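Beta-lactamase (Francisella tularensis subsp. tularensis, PDB 3P09) probably hydrolyses the beta-lactam ring of antibiotics to a substituted beta-amino acid, as a member of the class A beta-lactamase family. Local coordinates at residues K148-D160 against I173-K187. Numbering follows the deposited sequence.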
loop_
_atom_site.group_PDB
_atom_site.type_symbol
_atom_site.label_atom_id
_atom_site.label_comp_id
_atom_site.label_asym_id
_atom_site.label_seq_id
_atom_site.Cartn_x
_atom_site.Cartn_y
_atom_site.Cartn_z
ATOM N N LYS A 148 1.502 -14.977 -3.351
ATOM C CA LYS A 148 0.641 -16.138 -3.584
ATOM C C LYS A 148 0.260 -16.842 -2.272
ATOM O O LYS A 148 -0.872 -17.285 -2.109
ATOM C CB LYS A 148 1.300 -17.119 -4.565
ATOM C CG LYS A 148 1.149 -16.686 -6.022
ATOM C CD LYS A 148 2.345 -17.090 -6.876
ATOM C CE LYS A 148 2.345 -16.313 -8.193
ATOM N NZ LYS A 148 3.673 -16.294 -8.871
ATOM N N LYS A 149 1.201 -16.930 -1.338
ATOM C CA LYS A 149 0.930 -17.536 -0.030
ATOM C C LYS A 149 -0.184 -16.796 0.716
ATOM O O LYS A 149 -0.941 -17.407 1.481
ATOM C CB LYS A 149 2.206 -17.563 0.816
ATOM C CG LYS A 149 2.083 -18.301 2.146
ATOM C CD LYS A 149 3.399 -18.217 2.924
ATOM C CE LYS A 149 3.285 -18.870 4.303
ATOM N NZ LYS A 149 4.582 -18.848 5.050
ATOM N N LEU A 150 -0.265 -15.478 0.499
ATOM C CA LEU A 150 -1.324 -14.649 1.071
ATOM C C LEU A 150 -2.700 -14.969 0.509
ATOM O O LEU A 150 -3.712 -14.552 1.076
ATOM C CB LEU A 150 -1.050 -13.162 0.826
ATOM C CG LEU A 150 -0.130 -12.415 1.785
ATOM C CD1 LEU A 150 -0.034 -10.956 1.364
ATOM C CD2 LEU A 150 -0.634 -12.522 3.218
ATOM N N GLY A 151 -2.744 -15.694 -0.609
ATOM C CA GLY A 151 -4.006 -15.972 -1.271
ATOM C C GLY A 151 -4.306 -14.988 -2.394
ATOM O O GLY A 151 -5.409 -14.979 -2.946
ATOM N N ASP A 152 -3.313 -14.173 -2.739
ATOM C CA ASP A 152 -3.472 -13.132 -3.755
ATOM C C ASP A 152 -3.014 -13.621 -5.124
ATOM O O ASP A 152 -1.814 -13.729 -5.381
ATOM C CB ASP A 152 -2.663 -11.891 -3.360
ATOM C CG ASP A 152 -2.871 -10.727 -4.321
ATOM O OD1 ASP A 152 -3.363 -10.966 -5.446
ATOM O OD2 ASP A 152 -2.544 -9.575 -3.953
ATOM N N ASN A 153 -3.966 -13.899 -6.006
ATOM C CA ASN A 153 -3.640 -14.311 -7.372
ATOM C C ASN A 153 -3.937 -13.228 -8.409
ATOM O O ASN A 153 -3.973 -13.508 -9.608
ATOM C CB ASN A 153 -4.399 -15.585 -7.752
ATOM C CG ASN A 153 -4.150 -16.717 -6.785
ATOM O OD1 ASN A 153 -5.078 -17.206 -6.137
ATOM N ND2 ASN A 153 -2.890 -17.134 -6.665
ATOM N N ASP A 154 -4.159 -12.000 -7.952
ATOM C CA ASP A 154 -4.480 -10.902 -8.867
ATOM C C ASP A 154 -3.309 -9.929 -9.028
ATOM O O ASP A 154 -3.130 -9.327 -10.078
ATOM C CB ASP A 154 -5.723 -10.134 -8.394
ATOM C CG ASP A 154 -7.008 -10.939 -8.550
ATOM O OD1 ASP A 154 -7.068 -11.795 -9.454
ATOM O OD2 ASP A 154 -7.962 -10.701 -7.778
ATOM N N THR A 155 -2.516 -9.787 -7.979
ATOM C CA THR A 155 -1.406 -8.836 -7.967
ATOM C C THR A 155 -0.208 -9.383 -8.743
ATOM O O THR A 155 0.295 -10.460 -8.433
ATOM C CB THR A 155 -1.004 -8.532 -6.512
ATOM O OG1 THR A 155 -2.099 -7.882 -5.864
ATOM C CG2 THR A 155 0.221 -7.632 -6.443
ATOM N N ILE A 156 0.243 -8.646 -9.752
ATOM C CA ILE A 156 1.364 -9.083 -10.571
ATOM C C ILE A 156 2.513 -8.080 -10.526
ATOM O O ILE A 156 2.433 -7.021 -11.128
ATOM C CB ILE A 156 0.962 -9.248 -12.038
ATOM C CG1 ILE A 156 -0.284 -10.128 -12.155
ATOM C CG2 ILE A 156 2.118 -9.835 -12.818
ATOM C CD1 ILE A 156 -0.045 -11.570 -11.737
ATOM N N ILE A 157 3.583 -8.425 -9.826
ATOM C CA ILE A 157 4.733 -7.533 -9.693
ATOM C C ILE A 157 5.920 -8.093 -10.471
ATOM O O ILE A 157 6.291 -9.267 -10.297
ATOM C CB ILE A 157 5.116 -7.377 -8.222
ATOM C CG1 ILE A 157 4.003 -6.645 -7.465
ATOM C CG2 ILE A 157 6.440 -6.622 -8.097
ATOM C CD1 ILE A 157 4.142 -6.745 -5.989
ATOM N N THR A 158 6.514 -7.280 -11.343
ATOM C CA THR A 158 7.584 -7.791 -12.211
ATOM C C THR A 158 8.832 -6.936 -12.132
ATOM O O THR A 158 9.796 -7.166 -12.866
ATOM C CB THR A 158 7.155 -7.863 -13.689
ATOM O OG1 THR A 158 6.809 -6.548 -14.150
ATOM C CG2 THR A 158 5.966 -8.808 -13.861
ATOM N N ALA A 159 8.812 -5.949 -11.245
ATOM C CA ALA A 159 9.963 -5.073 -11.088
ATOM C C ALA A 159 9.955 -4.373 -9.734
ATOM O O ALA A 159 8.950 -4.364 -9.024
ATOM C CB ALA A 159 10.005 -4.044 -12.223
ATOM N N ASP A 160 11.097 -3.799 -9.380
ATOM C CA ASP A 160 11.184 -2.966 -8.194
ATOM C C ASP A 160 11.185 -1.498 -8.625
ATOM O O ASP A 160 10.630 -1.179 -9.675
ATOM C CB ASP A 160 12.379 -3.360 -7.318
ATOM C CG ASP A 160 13.701 -3.286 -8.048
ATOM O OD1 ASP A 160 13.782 -2.574 -9.074
ATOM O OD2 ASP A 160 14.666 -3.929 -7.572
ATOM N N ILE A 173 0.229 -6.336 -15.741
ATOM C CA ILE A 173 1.572 -6.288 -15.168
ATOM C C ILE A 173 1.700 -5.070 -14.261
ATOM O O ILE A 173 1.286 -3.966 -14.628
ATOM C CB ILE A 173 2.656 -6.222 -16.275
ATOM C CG1 ILE A 173 2.582 -7.455 -17.179
ATOM C CG2 ILE A 173 4.043 -6.064 -15.680
ATOM C CD1 ILE A 173 2.698 -8.754 -16.459
ATOM N N ASN A 174 2.269 -5.288 -13.076
ATOM C CA ASN A 174 2.451 -4.234 -12.070
ATOM C C ASN A 174 1.138 -3.580 -11.667
ATOM O O ASN A 174 1.096 -2.395 -11.374
ATOM C CB ASN A 174 3.487 -3.205 -12.542
ATOM C CG ASN A 174 4.861 -3.833 -12.771
ATOM O OD1 ASN A 174 5.182 -4.864 -12.182
ATOM N ND2 ASN A 174 5.677 -3.209 -13.617
ATOM N N LYS A 175 0.068 -4.376 -11.662
ATOM C CA LYS A 175 -1.241 -3.905 -11.215
ATOM C C LYS A 175 -1.827 -4.818 -10.140
ATOM O O LYS A 175 -1.363 -5.943 -9.941
ATOM C CB LYS A 175 -2.209 -3.820 -12.392
ATOM C CG LYS A 175 -1.819 -2.751 -13.405
ATOM C CD LYS A 175 -2.912 -2.489 -14.405
ATOM C CE LYS A 175 -2.445 -1.494 -15.478
ATOM N NZ LYS A 175 -3.376 -1.447 -16.659
ATOM N N THR A 176 -2.835 -4.317 -9.439
ATOM C CA THR A 176 -3.562 -5.137 -8.469
ATOM C C THR A 176 -5.034 -4.731 -8.557
ATOM O O THR A 176 -5.371 -3.829 -9.327
ATOM C CB THR A 176 -2.999 -4.911 -7.041
ATOM O OG1 THR A 176 -3.674 -5.768 -6.106
ATOM C CG2 THR A 176 -3.181 -3.457 -6.618
ATOM N N THR A 177 -5.906 -5.373 -7.777
ATOM C CA THR A 177 -7.317 -4.975 -7.714
ATOM C C THR A 177 -7.619 -4.450 -6.313
ATOM O O THR A 177 -6.927 -4.809 -5.353
ATOM C CB THR A 177 -8.276 -6.178 -7.956
ATOM O OG1 THR A 177 -8.049 -7.177 -6.947
ATOM C CG2 THR A 177 -8.070 -6.793 -9.358
ATOM N N PRO A 178 -8.654 -3.603 -6.182
ATOM C CA PRO A 178 -9.005 -3.147 -4.833
ATOM C C PRO A 178 -9.278 -4.326 -3.889
ATOM O O PRO A 178 -8.869 -4.308 -2.737
ATOM C CB PRO A 178 -10.266 -2.313 -5.061
ATOM C CG PRO A 178 -10.129 -1.788 -6.490
ATOM C CD PRO A 178 -9.471 -2.950 -7.228
ATOM N N LYS A 179 -9.937 -5.362 -4.383
ATOM C CA LYS A 179 -10.266 -6.500 -3.531
ATOM C C LYS A 179 -9.001 -7.205 -3.043
ATOM O O LYS A 179 -8.830 -7.451 -1.849
ATOM C CB LYS A 179 -11.189 -7.474 -4.292
ATOM C CG LYS A 179 -11.751 -8.613 -3.461
ATOM C CD LYS A 179 -12.693 -9.474 -4.300
ATOM C CE LYS A 179 -13.216 -10.659 -3.494
ATOM N NZ LYS A 179 -14.129 -11.540 -4.280
ATOM N N ALA A 180 -8.095 -7.509 -3.970
ATOM C CA ALA A 180 -6.919 -8.293 -3.632
ATOM C C ALA A 180 -6.020 -7.553 -2.649
ATOM O O ALA A 180 -5.558 -8.125 -1.654
ATOM C CB ALA A 180 -6.135 -8.686 -4.903
ATOM N N ILE A 181 -5.767 -6.283 -2.935
ATOM C CA ILE A 181 -4.807 -5.524 -2.147
ATOM C C ILE A 181 -5.365 -5.226 -0.759
ATOM O O ILE A 181 -4.615 -5.153 0.200
ATOM C CB ILE A 181 -4.386 -4.220 -2.840
ATOM C CG1 ILE A 181 -3.066 -3.720 -2.245
ATOM C CG2 ILE A 181 -5.497 -3.162 -2.741
ATOM C CD1 ILE A 181 -1.907 -4.668 -2.537
ATOM N N THR A 182 -6.688 -5.110 -0.651
ATOM C CA THR A 182 -7.334 -4.810 0.627
ATOM C C THR A 182 -7.426 -6.064 1.499
ATOM O O THR A 182 -7.178 -6.006 2.696
ATOM C CB THR A 182 -8.749 -4.182 0.418
ATOM O OG1 THR A 182 -8.618 -2.954 -0.298
ATOM C CG2 THR A 182 -9.435 -3.875 1.749
ATOM N N LYS A 183 -7.796 -7.194 0.905
ATOM C CA LYS A 183 -7.692 -8.472 1.609
ATOM C C LYS A 183 -6.248 -8.693 2.104
ATOM O O LYS A 183 -6.027 -9.206 3.201
ATOM C CB LYS A 183 -8.157 -9.633 0.714
ATOM C CG LYS A 183 -9.677 -9.649 0.468
ATOM C CD LYS A 183 -10.178 -10.987 -0.101
ATOM C CE LYS A 183 -9.299 -11.481 -1.214
ATOM N NZ LYS A 183 -9.573 -12.914 -1.559
ATOM N N ASP A 184 -5.266 -8.286 1.304
ATOM C CA ASP A 184 -3.859 -8.468 1.685
ATOM C C ASP A 184 -3.483 -7.708 2.951
ATOM O O ASP A 184 -2.850 -8.258 3.846
ATOM C CB ASP A 184 -2.918 -8.005 0.573
ATOM C CG ASP A 184 -2.893 -8.952 -0.608
ATOM O OD1 ASP A 184 -3.378 -10.103 -0.472
ATOM O OD2 ASP A 184 -2.376 -8.542 -1.669
ATOM N N ILE A 185 -3.840 -6.432 3.009
ATOM C CA ILE A 185 -3.430 -5.629 4.159
ATOM C C ILE A 185 -4.160 -6.114 5.407
ATOM O O ILE A 185 -3.598 -6.129 6.497
ATOM C CB ILE A 185 -3.644 -4.107 3.921
ATOM C CG1 ILE A 185 -2.754 -3.290 4.868
ATOM C CG2 ILE A 185 -5.107 -3.723 4.083
ATOM C CD1 ILE A 185 -2.709 -1.794 4.525
ATOM N N TYR A 186 -5.407 -6.540 5.245
ATOM C CA TYR A 186 -6.183 -7.043 6.386
ATOM C C TYR A 186 -5.576 -8.344 6.891
ATOM O O TYR A 186 -5.425 -8.556 8.095
ATOM C CB TYR A 186 -7.635 -7.305 5.978
ATOM C CG TYR A 186 -8.522 -7.663 7.150
ATOM C CD1 TYR A 186 -8.700 -8.986 7.540
ATOM C CD2 TYR A 186 -9.165 -6.672 7.883
ATOM C CE1 TYR A 186 -9.514 -9.314 8.628
ATOM C CE2 TYR A 186 -9.966 -6.985 8.970
ATOM C CZ TYR A 186 -10.140 -8.305 9.335
ATOM O OH TYR A 186 -10.943 -8.604 10.410
ATOM N N LYS A 187 -5.236 -9.228 5.956
ATOM C CA LYS A 187 -4.696 -10.527 6.336
ATOM C C LYS A 187 -3.369 -10.348 7.064
ATOM O O LYS A 187 -3.103 -11.008 8.083
ATOM C CB LYS A 187 -4.539 -11.422 5.109
ATOM C CG LYS A 187 -4.058 -12.829 5.416
ATOM C CD LYS A 187 -4.422 -13.767 4.268
ATOM C CE LYS A 187 -3.949 -15.188 4.532
ATOM N NZ LYS A 187 -4.508 -15.744 5.799
HETATM O O HOH W 1 -5.290 -12.449 0.313
#
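D152 meets D184 and A180 where the chain leaving helix 140-149 runs over helix 178-190, in the class A beta-lactamase fold. The turn is an Asx motif: D152 OD1 accepts D154 N (2.8 Å), nearly along its C-O bond, and T155 N (2.9 Å), on the syn side. With CG anti to the backbone N (chi1 -176°), the carboxylate reaches helix 178-190, and D152 OD2 lies 2.5 Å from D184 OD2. The two carboxylate planes are turned 41° apart; so short an approach suggests that one acid is protonated. T155 OG1 donates to D152 OD2, and T176 OG1 lies 2.6 Å from T155 OG1, the side chains parallel.

Backbone hydrogen bonds carry the contact toward I173. I156 N donates to K175 O, nearly straight at 167°, whereas N174 N to I156 O is bent and weak. N174 OD1 takes two donors from T158: N almost end-on (2.9 Å), and OG1 from above the carbonyl plane. Strand 175-176 pairs with strand 60-61.

Apolar contacts flank the polar ones. I156 CG2 packs on I173 CD1, and D154 CB on A180 CB; T177, the N-cap of helix 178-190, accepts A180 N through OG1. Just before G151 and its Schellman motif, the side chains of L150 and K187 run antiparallel, L150 CD2 against K187 CG; a water lies 2.7 Å from L150 O and within reach of D184 OD1.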